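PDB 2ZYO: solute-binding protein from Thermoactinomyces vulgaris, which binds cyclodextrins and maltodextrins, here in complex with maltotetraose, and probably delivers them to a membrane transporter for sugar uptake. Local coordinates for residues 171-181 / 356-367; 127-135 / 338-346. All coordinates share one frame; numbering follows the deposited sequence.

Contact 1: residues 171-181 / 356-367. With GLC (alpha-D-glucopyranose), chain B; GLC (alpha-D-glucopyranose), chain C.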
loop_
_atom_site.group_PDB
_atom_site.type_symbol
_atom_site.label_atom_id
_atom_site.label_comp_id
_atom_site.label_asym_id
_atom_site.label_seq_id
_atom_site.Cartn_x
_atom_site.Cartn_y
_atom_site.Cartn_z
ATOM N N ALA A 171 -8.911 5.361 -13.178
ATOM C CA ALA A 171 -10.298 5.183 -12.743
ATOM C C ALA A 171 -10.894 3.831 -13.144
ATOM O O ALA A 171 -12.048 3.542 -12.834
ATOM C CB ALA A 171 -11.170 6.330 -13.252
ATOM N N ASN A 172 -10.103 3.014 -13.838
ATOM C CA ASN A 172 -10.504 1.652 -14.188
ATOM C C ASN A 172 -9.772 0.600 -13.348
ATOM O O ASN A 172 -9.756 -0.586 -13.685
ATOM C CB ASN A 172 -10.304 1.400 -15.690
ATOM C CG ASN A 172 -8.866 1.633 -16.145
ATOM O OD1 ASN A 172 -7.996 2.013 -15.359
ATOM N ND2 ASN A 172 -8.615 1.401 -17.430
ATOM N N ASN A 173 -9.178 1.057 -12.249
ATOM C CA ASN A 173 -8.390 0.210 -11.360
ATOM C C ASN A 173 -8.904 0.370 -9.935
ATOM O O ASN A 173 -8.839 1.462 -9.369
ATOM C CB ASN A 173 -6.909 0.603 -11.458
ATOM C CG ASN A 173 -5.982 -0.342 -10.701
ATOM O OD1 ASN A 173 -6.362 -0.965 -9.708
ATOM N ND2 ASN A 173 -4.737 -0.429 -11.163
ATOM N N PHE A 174 -9.419 -0.723 -9.373
ATOM C CA PHE A 174 -10.039 -0.722 -8.041
ATOM C C PHE A 174 -9.105 -0.256 -6.926
ATOM O O PHE A 174 -9.559 0.314 -5.930
ATOM C CB PHE A 174 -10.605 -2.111 -7.727
ATOM C CG PHE A 174 -11.307 -2.211 -6.395
ATOM C CD1 PHE A 174 -12.459 -1.473 -6.135
ATOM C CD2 PHE A 174 -10.826 -3.070 -5.410
ATOM C CE1 PHE A 174 -13.113 -1.578 -4.909
ATOM C CE2 PHE A 174 -11.476 -3.183 -4.182
ATOM C CZ PHE A 174 -12.620 -2.435 -3.932
ATOM N N TYR A 175 -7.803 -0.491 -7.084
ATOM C CA TYR A 175 -6.844 0.018 -6.110
ATOM C C TYR A 175 -6.989 1.537 -5.946
ATOM O O TYR A 175 -6.922 2.065 -4.831
ATOM C CB TYR A 175 -5.396 -0.348 -6.481
ATOM C CG TYR A 175 -4.412 0.269 -5.515
ATOM C CD1 TYR A 175 -4.136 -0.340 -4.292
ATOM C CD2 TYR A 175 -3.799 1.490 -5.800
ATOM C CE1 TYR A 175 -3.257 0.240 -3.383
ATOM C CE2 TYR A 175 -2.920 2.080 -4.899
ATOM C CZ TYR A 175 -2.657 1.450 -3.692
ATOM O OH TYR A 175 -1.792 2.035 -2.799
ATOM N N TYR A 176 -7.198 2.225 -7.066
ATOM C CA TYR A 176 -7.275 3.681 -7.086
ATOM C C TYR A 176 -8.670 4.200 -6.757
ATOM O O TYR A 176 -8.816 5.230 -6.094
ATOM C CB TYR A 176 -6.802 4.221 -8.442
ATOM C CG TYR A 176 -5.327 3.986 -8.686
ATOM C CD1 TYR A 176 -4.383 4.950 -8.336
ATOM C CD2 TYR A 176 -4.872 2.790 -9.249
ATOM C CE1 TYR A 176 -3.024 4.736 -8.545
ATOM C CE2 TYR A 176 -3.511 2.567 -9.459
ATOM C CZ TYR A 176 -2.595 3.547 -9.109
ATOM O OH TYR A 176 -1.249 3.342 -9.314
ATOM N N THR A 177 -9.690 3.472 -7.205
ATOM C CA THR A 177 -11.076 3.905 -7.041
ATOM C C THR A 177 -11.683 3.470 -5.714
ATOM O O THR A 177 -12.834 3.800 -5.424
ATOM C CB THR A 177 -11.968 3.372 -8.172
ATOM O OG1 THR A 177 -11.975 1.942 -8.131
ATOM C CG2 THR A 177 -11.462 3.841 -9.520
ATOM N N TYR A 178 -10.918 2.739 -4.904
ATOM C CA TYR A 178 -11.430 2.252 -3.622
ATOM C C TYR A 178 -12.130 3.334 -2.800
ATOM O O TYR A 178 -13.193 3.080 -2.225
ATOM C CB TYR A 178 -10.334 1.588 -2.787
ATOM C CG TYR A 178 -10.837 1.108 -1.444
ATOM C CD1 TYR A 178 -11.731 0.042 -1.356
ATOM C CD2 TYR A 178 -10.436 1.731 -0.263
ATOM C CE1 TYR A 178 -12.204 -0.400 -0.127
ATOM C CE2 TYR A 178 -10.907 1.297 0.970
ATOM C CZ TYR A 178 -11.789 0.232 1.029
ATOM O OH TYR A 178 -12.262 -0.213 2.246
ATOM N N PHE A 179 -11.552 4.537 -2.759
ATOM C CA PHE A 179 -12.125 5.621 -1.953
ATOM C C PHE A 179 -13.569 5.938 -2.337
ATOM O O PHE A 179 -14.368 6.316 -1.483
ATOM C CB PHE A 179 -11.235 6.877 -1.956
ATOM C CG PHE A 179 -11.377 7.745 -3.181
ATOM C CD1 PHE A 179 -12.196 8.871 -3.159
ATOM C CD2 PHE A 179 -10.675 7.451 -4.348
ATOM C CE1 PHE A 179 -12.325 9.687 -4.285
ATOM C CE2 PHE A 179 -10.798 8.258 -5.482
ATOM C CZ PHE A 179 -11.624 9.381 -5.450
ATOM N N LEU A 180 -13.897 5.759 -3.617
ATOM C CA LEU A 180 -15.264 5.974 -4.099
ATOM C C LEU A 180 -16.227 4.924 -3.553
ATOM O O LEU A 180 -17.377 5.235 -3.243
ATOM C CB LEU A 180 -15.310 5.995 -5.631
ATOM C CG LEU A 180 -14.539 7.119 -6.336
ATOM C CD1 LEU A 180 -14.435 6.861 -7.834
ATOM C CD2 LEU A 180 -15.176 8.477 -6.069
ATOM N N PHE A 181 -15.755 3.684 -3.440
ATOM C CA PHE A 181 -16.551 2.598 -2.872
ATOM C C PHE A 181 -16.679 2.742 -1.358
ATOM O O PHE A 181 -17.773 2.616 -0.807
ATOM C CB PHE A 181 -15.953 1.240 -3.249
ATOM C CG PHE A 181 -16.111 0.896 -4.706
ATOM C CD1 PHE A 181 -17.160 0.092 -5.129
ATOM C CD2 PHE A 181 -15.214 1.383 -5.654
ATOM C CE1 PHE A 181 -17.316 -0.232 -6.477
ATOM C CE2 PHE A 181 -15.361 1.069 -7.009
ATOM C CZ PHE A 181 -16.412 0.259 -7.419
ATOM N N MET A 356 -8.065 -12.283 -1.367
ATOM C CA MET A 356 -7.954 -10.975 -2.018
ATOM C C MET A 356 -7.198 -11.063 -3.346
ATOM O O MET A 356 -7.461 -10.290 -4.269
ATOM C CB MET A 356 -7.295 -9.948 -1.092
ATOM C CG MET A 356 -7.337 -8.518 -1.628
ATOM S SD MET A 356 -9.017 -7.882 -1.799
ATOM C CE MET A 356 -8.751 -6.438 -2.823
ATOM N N GLY A 357 -6.273 -12.018 -3.438
ATOM C CA GLY A 357 -5.470 -12.223 -4.644
ATOM C C GLY A 357 -6.268 -12.399 -5.925
ATOM O O GLY A 357 -5.837 -11.963 -6.995
ATOM N N VAL A 358 -7.436 -13.029 -5.815
ATOM C CA VAL A 358 -8.274 -13.303 -6.985
ATOM C C VAL A 358 -9.407 -12.284 -7.160
ATOM O O VAL A 358 -10.248 -12.430 -8.047
ATOM C CB VAL A 358 -8.836 -14.752 -6.975
ATOM C CG1 VAL A 358 -7.698 -15.767 -7.043
ATOM C CG2 VAL A 358 -9.717 -14.994 -5.754
ATOM N N VAL A 359 -9.418 -11.256 -6.313
ATOM C CA VAL A 359 -10.421 -10.192 -6.403
ATOM C C VAL A 359 -10.053 -9.166 -7.479
ATOM O O VAL A 359 -10.924 -8.715 -8.229
ATOM C CB VAL A 359 -10.657 -9.496 -5.029
ATOM C CG1 VAL A 359 -11.449 -8.192 -5.186
ATOM C CG2 VAL A 359 -11.374 -10.435 -4.078
ATOM N N TRP A 360 -8.767 -8.824 -7.558
ATOM C CA TRP A 360 -8.284 -7.744 -8.428
ATOM C C TRP A 360 -8.706 -7.882 -9.891
ATOM O O TRP A 360 -9.255 -6.941 -10.465
ATOM C CB TRP A 360 -6.761 -7.595 -8.335
ATOM C CG TRP A 360 -6.252 -7.299 -6.957
ATOM C CD1 TRP A 360 -5.560 -8.146 -6.143
ATOM C CD2 TRP A 360 -6.397 -6.071 -6.228
ATOM N NE1 TRP A 360 -5.258 -7.526 -4.954
ATOM C CE2 TRP A 360 -5.763 -6.252 -4.978
ATOM C CE3 TRP A 360 -7.001 -4.837 -6.509
ATOM C CZ2 TRP A 360 -5.711 -5.243 -4.007
ATOM C CZ3 TRP A 360 -6.951 -3.834 -5.543
ATOM C CH2 TRP A 360 -6.310 -4.045 -4.308
ATOM N N GLU A 361 -8.450 -9.045 -10.490
ATOM C CA GLU A 361 -8.742 -9.263 -11.913
ATOM C C GLU A 361 -10.223 -9.028 -12.271
ATOM O O GLU A 361 -10.511 -8.187 -13.125
ATOM C CB GLU A 361 -8.253 -10.647 -12.375
ATOM C CG GLU A 361 -8.393 -10.915 -13.875
ATOM C CD GLU A 361 -8.106 -12.364 -14.249
ATOM O OE1 GLU A 361 -7.219 -12.986 -13.624
ATOM O OE2 GLU A 361 -8.767 -12.881 -15.174
ATOM N N PRO A 362 -11.159 -9.756 -11.621
ATOM C CA PRO A 362 -12.592 -9.564 -11.887
ATOM C C PRO A 362 -13.107 -8.150 -11.598
ATOM O O PRO A 362 -13.901 -7.624 -12.379
ATOM C CB PRO A 362 -13.270 -10.574 -10.952
ATOM C CG PRO A 362 -12.222 -11.553 -10.606
ATOM C CD PRO A 362 -10.933 -10.820 -10.625
ATOM N N ILE A 363 -12.670 -7.542 -10.496
ATOM C CA ILE A 363 -13.155 -6.199 -10.156
ATOM C C ILE A 363 -12.642 -5.133 -11.132
ATOM O O ILE A 363 -13.377 -4.206 -11.482
ATOM C CB ILE A 363 -12.909 -5.804 -8.660
ATOM C CG1 ILE A 363 -13.736 -4.567 -8.274
ATOM C CG2 ILE A 363 -11.430 -5.581 -8.364
ATOM C CD1 ILE A 363 -15.238 -4.793 -8.286
ATOM N N ASN A 364 -11.393 -5.278 -11.572
ATOM C CA ASN A 364 -10.822 -4.357 -12.554
ATOM C C ASN A 364 -11.463 -4.526 -13.925
ATOM O O ASN A 364 -11.708 -3.542 -14.623
ATOM C CB ASN A 364 -9.301 -4.501 -12.631
ATOM C CG ASN A 364 -8.604 -4.017 -11.371
ATOM O OD1 ASN A 364 -9.156 -3.222 -10.605
ATOM N ND2 ASN A 364 -7.386 -4.499 -11.147
ATOM N N ASN A 365 -11.741 -5.774 -14.300
ATOM C CA ASN A 365 -12.484 -6.056 -15.526
ATOM C C ASN A 365 -13.865 -5.413 -15.488
ATOM O O ASN A 365 -14.318 -4.844 -16.481
ATOM C CB ASN A 365 -12.601 -7.565 -15.760
ATOM C CG ASN A 365 -11.288 -8.198 -16.189
ATOM O OD1 ASN A 365 -10.292 -7.512 -16.421
ATOM N ND2 ASN A 365 -11.285 -9.521 -16.299
ATOM N N ALA A 366 -14.521 -5.495 -14.330
ATOM C CA ALA A 366 -15.810 -4.841 -14.114
ATOM C C ALA A 366 -15.721 -3.329 -14.336
ATOM O O ALA A 366 -16.622 -2.734 -14.923
ATOM C CB ALA A 366 -16.341 -5.148 -12.720
ATOM N N HIS A 367 -14.630 -2.720 -13.869
ATOM C CA HIS A 367 -14.355 -1.307 -14.137
ATOM C C HIS A 367 -14.262 -1.031 -15.639
ATOM O O HIS A 367 -14.835 -0.058 -16.128
ATOM C CB HIS A 367 -13.062 -0.860 -13.451
ATOM C CG HIS A 367 -13.223 -0.528 -12.000
ATOM N ND1 HIS A 367 -13.474 -1.484 -11.040
ATOM C CD2 HIS A 367 -13.147 0.654 -11.343
ATOM C CE1 HIS A 367 -13.556 -0.904 -9.855
ATOM N NE2 HIS A 367 -13.362 0.393 -10.011
HETATM C C1 GLC B . -2.496 -3.168 -6.222
HETATM C C2 GLC B . -2.204 -4.568 -5.676
HETATM C C3 GLC B . -2.073 -5.559 -6.830
HETATM C C4 GLC B . -3.329 -5.520 -7.704
HETATM C C5 GLC B . -3.598 -4.085 -8.169
HETATM C C6 GLC B . -4.901 -3.952 -8.930
HETATM O O2 GLC B . -0.999 -4.546 -4.928
HETATM O O3 GLC B . -1.881 -6.869 -6.318
HETATM O O4 GLC B . -3.153 -6.364 -8.834
HETATM O O5 GLC B . -3.669 -3.191 -7.034
HETATM O O6 GLC B . -4.683 -3.427 -10.230
HETATM C C1 GLC C . 1.012 0.799 -6.709
HETATM C C2 GLC C . 1.001 -0.113 -5.455
HETATM C C3 GLC C . 0.364 -1.494 -5.718
HETATM C C4 GLC C . -0.931 -1.372 -6.520
HETATM C C5 GLC C . -0.692 -0.519 -7.764
HETATM C C6 GLC C . -1.938 -0.344 -8.619
HETATM O O1 GLC C . 1.978 0.406 -7.620
HETATM O O2 GLC C . 2.329 -0.286 -4.962
HETATM O O3 GLC C . 0.079 -2.128 -4.478
HETATM O O4 GLC C . -1.377 -2.685 -6.911
HETATM O O5 GLC C . -0.263 0.797 -7.367
HETATM O O6 GLC C . -1.934 -1.229 -9.730
#
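Phe174, at the start of helix 174-181, sits as a knob among Trp360, Ile363, Asn364 and His367 of helix 360-367. Its backbone N gives an almost straight bond (172°) to Asn364 OD1, 2.8 Å away. With CG anti to the backbone N (chi1 -178°), the side chain is carried in between the two helices. CB rests 3.6 Å from Ile363 CG2, and Ile363 CG1 lies over one ring face, 4.2 Å from the centroid. On one flank CD1 passes 3.9 Å from His367 CE1; on the other CD2 comes within 4.0 Å of Trp360 CZ3, the two side chains crossing at about a right angle. Farther out, the ring edge at CE2 is directed at the Met356 methyl. His367 is fixed through both nitrogens: ND1 donates to Ile363 O within its own helix, and NE2 is hydrogen-bonded to Thr177 OG1 at 2.8 Å. In the glycan pocket, which Asn173, Tyr175, Tyr176, Trp360 and Asn364 help to line, Trp360 lays one indole face against the chain B glucose, its CD2 3.4 Å from the sugar C4, while Met356 CE covers the opposite face. A leucine in place of Trp360 would probably deprive this glucose of its flat apolar platform and open a gap beside Met356 and Phe174. The sugar O6 donates to Asn173 OD1, which also caps Tyr175 N, and receives a weak bond from Asn364 ND2. Both amides thus hold the helix start and meet one hydroxyl, coupling helix 174-181 to the occupied sugar site.

Contact 2: residues 127-135 / 338-346. With GLC (alpha-D-glucopyranose), chain C.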
loop_
_atom_site.group_PDB
_atom_site.type_symbol
_atom_site.label_atom_id
_atom_site.label_comp_id
_atom_site.label_asym_id
_atom_site.label_seq_id
_atom_site.Cartn_x
_atom_site.Cartn_y
_atom_site.Cartn_z
ATOM N N ALA A 127 7.586 1.066 6.354
ATOM C CA ALA A 127 7.059 2.030 5.393
ATOM C C ALA A 127 5.551 1.913 5.229
ATOM O O ALA A 127 4.984 0.825 5.367
ATOM C CB ALA A 127 7.750 1.857 4.046
ATOM N N ILE A 128 4.918 3.048 4.936
ATOM C CA ILE A 128 3.497 3.103 4.614
ATOM C C ILE A 128 3.313 3.899 3.323
ATOM O O ILE A 128 4.031 4.873 3.076
ATOM C CB ILE A 128 2.657 3.699 5.785
ATOM C CG1 ILE A 128 1.150 3.623 5.498
ATOM C CG2 ILE A 128 3.097 5.126 6.127
ATOM C CD1 ILE A 128 0.291 3.744 6.736
ATOM N N GLU A 129 2.369 3.460 2.497
ATOM C CA GLU A 129 2.034 4.166 1.261
ATOM C C GLU A 129 0.524 4.281 1.063
ATOM O O GLU A 129 -0.240 3.417 1.494
ATOM C CB GLU A 129 2.683 3.488 0.044
ATOM C CG GLU A 129 2.272 2.033 -0.175
ATOM C CD GLU A 129 2.851 1.419 -1.441
ATOM O OE1 GLU A 129 3.960 1.812 -1.860
ATOM O OE2 GLU A 129 2.190 0.521 -2.008
ATOM N N SER A 130 0.114 5.365 0.413
ATOM C CA SER A 130 -1.272 5.592 0.018
ATOM C C SER A 130 -1.283 6.494 -1.203
ATOM O O SER A 130 -0.364 7.289 -1.393
ATOM C CB SER A 130 -2.046 6.274 1.150
ATOM O OG SER A 130 -3.329 6.701 0.717
ATOM N N VAL A 131 -2.324 6.386 -2.024
ATOM C CA VAL A 131 -2.552 7.405 -3.048
ATOM C C VAL A 131 -2.967 8.709 -2.372
ATOM O O VAL A 131 -3.410 8.715 -1.220
ATOM C CB VAL A 131 -3.603 6.987 -4.125
ATOM C CG1 VAL A 131 -3.154 5.737 -4.869
ATOM C CG2 VAL A 131 -4.991 6.799 -3.523
ATOM N N ALA A 132 -2.791 9.810 -3.089
ATOM C CA ALA A 132 -3.247 11.124 -2.644
ATOM C C ALA A 132 -3.421 11.979 -3.883
ATOM O O ALA A 132 -3.240 11.488 -5.004
ATOM C CB ALA A 132 -2.242 11.753 -1.681
ATOM N N LEU A 133 -3.771 13.247 -3.695
ATOM C CA LEU A 133 -3.901 14.160 -4.823
ATOM C C LEU A 133 -2.545 14.786 -5.125
ATOM O O LEU A 133 -2.062 15.641 -4.376
ATOM C CB LEU A 133 -4.961 15.233 -4.550
ATOM C CG LEU A 133 -5.463 15.998 -5.780
ATOM C CD1 LEU A 133 -6.319 15.114 -6.684
ATOM C CD2 LEU A 133 -6.230 17.233 -5.350
ATOM N N ILE A 134 -1.928 14.329 -6.212
ATOM C CA ILE A 134 -0.654 14.878 -6.667
ATOM C C ILE A 134 -0.962 15.911 -7.736
ATOM O O ILE A 134 -1.673 15.617 -8.697
ATOM C CB ILE A 134 0.274 13.787 -7.246
ATOM C CG1 ILE A 134 0.487 12.655 -6.230
ATOM C CG2 ILE A 134 1.610 14.391 -7.674
ATOM C CD1 ILE A 134 1.206 11.433 -6.800
ATOM N N TYR A 135 -0.438 17.121 -7.570
ATOM C CA TYR A 135 -0.775 18.203 -8.489
ATOM C C TYR A 135 0.421 18.995 -9.008
ATOM O O TYR A 135 1.480 19.034 -8.382
ATOM C CB TYR A 135 -1.858 19.122 -7.898
ATOM C CG TYR A 135 -1.495 19.852 -6.619
ATOM C CD1 TYR A 135 -1.081 21.181 -6.649
ATOM C CD2 TYR A 135 -1.606 19.225 -5.376
ATOM C CE1 TYR A 135 -0.762 21.864 -5.480
ATOM C CE2 TYR A 135 -1.290 19.899 -4.200
ATOM C CZ TYR A 135 -0.871 21.216 -4.260
ATOM O OH TYR A 135 -0.564 21.887 -3.100
ATOM N N ASN A 338 4.111 15.183 3.158
ATOM C CA ASN A 338 3.059 15.525 4.122
ATOM C C ASN A 338 1.654 15.079 3.704
ATOM O O ASN A 338 0.926 14.487 4.502
ATOM C CB ASN A 338 3.089 17.031 4.417
ATOM C CG ASN A 338 2.164 17.435 5.556
ATOM O OD1 ASN A 338 2.129 16.798 6.610
ATOM N ND2 ASN A 338 1.429 18.521 5.354
ATOM N N GLY A 339 1.289 15.353 2.451
ATOM C CA GLY A 339 -0.021 14.981 1.912
ATOM C C GLY A 339 -0.279 13.485 1.893
ATOM O O GLY A 339 -1.390 13.035 2.191
ATOM N N PHE A 340 0.749 12.713 1.540
ATOM C CA PHE A 340 0.662 11.256 1.555
ATOM C C PHE A 340 0.445 10.719 2.970
ATOM O O PHE A 340 -0.359 9.812 3.179
ATOM C CB PHE A 340 1.926 10.624 0.968
ATOM C CG PHE A 340 2.062 10.781 -0.519
ATOM C CD1 PHE A 340 1.100 10.267 -1.385
ATOM C CD2 PHE A 340 3.178 11.410 -1.056
ATOM C CE1 PHE A 340 1.239 10.407 -2.763
ATOM C CE2 PHE A 340 3.326 11.552 -2.432
ATOM C CZ PHE A 340 2.351 11.048 -3.285
ATOM N N ALA A 341 1.173 11.284 3.932
ATOM C CA ALA A 341 1.070 10.859 5.324
ATOM C C ALA A 341 -0.302 11.194 5.904
ATOM O O ALA A 341 -0.903 10.371 6.598
ATOM C CB ALA A 341 2.177 11.486 6.156
ATOM N N LYS A 342 -0.791 12.399 5.607
ATOM C CA LYS A 342 -2.126 12.827 6.032
ATOM C C LYS A 342 -3.199 11.882 5.499
ATOM O O LYS A 342 -4.075 11.444 6.246
ATOM C CB LYS A 342 -2.421 14.260 5.577
ATOM C CG LYS A 342 -1.726 15.349 6.386
ATOM C CD LYS A 342 -2.268 16.733 6.048
ATOM C CE LYS A 342 -1.714 17.257 4.727
ATOM N NZ LYS A 342 -2.264 18.604 4.378
ATOM N N GLN A 343 -3.119 11.562 4.208
ATOM C CA GLN A 343 -4.076 10.652 3.586
ATOM C C GLN A 343 -3.949 9.232 4.136
ATOM O O GLN A 343 -4.961 8.565 4.376
ATOM C CB GLN A 343 -3.936 10.661 2.059
ATOM C CG GLN A 343 -4.995 9.829 1.332
ATOM C CD GLN A 343 -6.415 10.240 1.685
ATOM O OE1 GLN A 343 -6.795 11.397 1.524
ATOM N NE2 GLN A 343 -7.205 9.288 2.172
ATOM N N ALA A 344 -2.712 8.784 4.350
ATOM C CA ALA A 344 -2.451 7.451 4.893
ATOM C C ALA A 344 -3.057 7.280 6.284
ATOM O O ALA A 344 -3.459 6.176 6.653
ATOM C CB ALA A 344 -0.957 7.165 4.925
ATOM N N SER A 345 -3.130 8.379 7.038
ATOM C CA SER A 345 -3.688 8.365 8.395
ATOM C C SER A 345 -5.210 8.197 8.393
ATOM O O SER A 345 -5.826 7.997 9.444
ATOM C CB SER A 345 -3.295 9.639 9.153
ATOM O OG SER A 345 -4.047 10.759 8.717
ATOM N N LYS A 346 -5.804 8.278 7.206
ATOM C CA LYS A 346 -7.249 8.168 7.048
ATOM C C LYS A 346 -7.623 6.943 6.209
ATOM O O LYS A 346 -8.782 6.764 5.828
ATOM C CB LYS A 346 -7.806 9.461 6.444
ATOM C CG LYS A 346 -7.712 10.656 7.389
ATOM C CD LYS A 346 -7.714 11.973 6.643
ATOM C CE LYS A 346 -7.465 13.141 7.586
ATOM N NZ LYS A 346 -6.072 13.152 8.120
HETATM C C1 GLC C . 1.012 0.799 -6.709
HETATM C C2 GLC C . 1.001 -0.113 -5.455
HETATM C C3 GLC C . 0.364 -1.494 -5.718
HETATM C C4 GLC C . -0.931 -1.372 -6.520
HETATM C C5 GLC C . -0.692 -0.519 -7.764
HETATM C C6 GLC C . -1.938 -0.344 -8.619
HETATM O O1 GLC C . 1.978 0.406 -7.620
HETATM O O2 GLC C . 2.329 -0.286 -4.962
HETATM O O3 GLC C . 0.079 -2.128 -4.478
HETATM O O4 GLC C . -1.377 -2.685 -6.911
HETATM O O5 GLC C . -0.263 0.797 -7.367
HETATM O O6 GLC C . -1.934 -1.229 -9.730
#
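The Phe340 side chain crosses that of Ile134 obliquely and turns its ring edge to it, CZ lying 3.7 Å from Ile134 CD1. CG stands anti to the carbonyl carbon (chi1 -72°), which carries the ring from helix 338-344 along the backbone of 130-134. CD1 meets the Ala132 methyl at 3.7 Å and approaches Ser130 O at 3.3 Å. One turn on, Gln343 also points at the segment; its chain bends at chi2 (56°), with CG against Val131 O at 3.2 Å, and its amide leaves the interface, OE1 accepting from Leu267 N and NE2 donating to Ala275 O. Ser130 OG lies beside this CG, donates in the carbonyl plane to a lone pair of Val131 O at 2.8 Å, and is also hydrogen-bonded to Thr277 OG1. The small Ala344 lets the helix come close, its CB 4.0 Å from Ser130 CB and 4.1 Å from Ile128 CD1. The side chain of Glu129 points away from the helix into the glycan pocket of this bacterial solute-binding protein, where its OE2 accepts a bond from O2 of the chain C glucose. Helix 338-344 therefore packs behind a segment whose other side reaches the sugar. It runs nearly antiparallel to strand 132-135, their axes at 162°. Strand 127-129 bonds through its backbone to strand 278-287, whereas Ala132 and Leu133 pair with strands 242-247 and 262-265; Val264 of the latter also touches Phe340, so the helix lies against the sheet where strand 120-136 changes partners.

Overall arrangement
From the N terminus the chain passes first through 127-135, then 171-181, then 338-346 and last 356-367, so the two contacts cross: contact 2 closes its loop of 202 residues after contact 1 has opened, and contact 1 closes shortly afterwards. Contact 2 ties helix 338-344 to the long strand 120-136 of the mixed sheet, whereas contact 1 joins two helices, 174-183 and 360-371. Their centres lie 19 Å apart, yet Val131 packs on the rings of Tyr175 and Tyr176. Both reach the chain C glucose, bonded by Glu129 of contact 2 and Asn173 of contact 1, so the bound glycan bridges them.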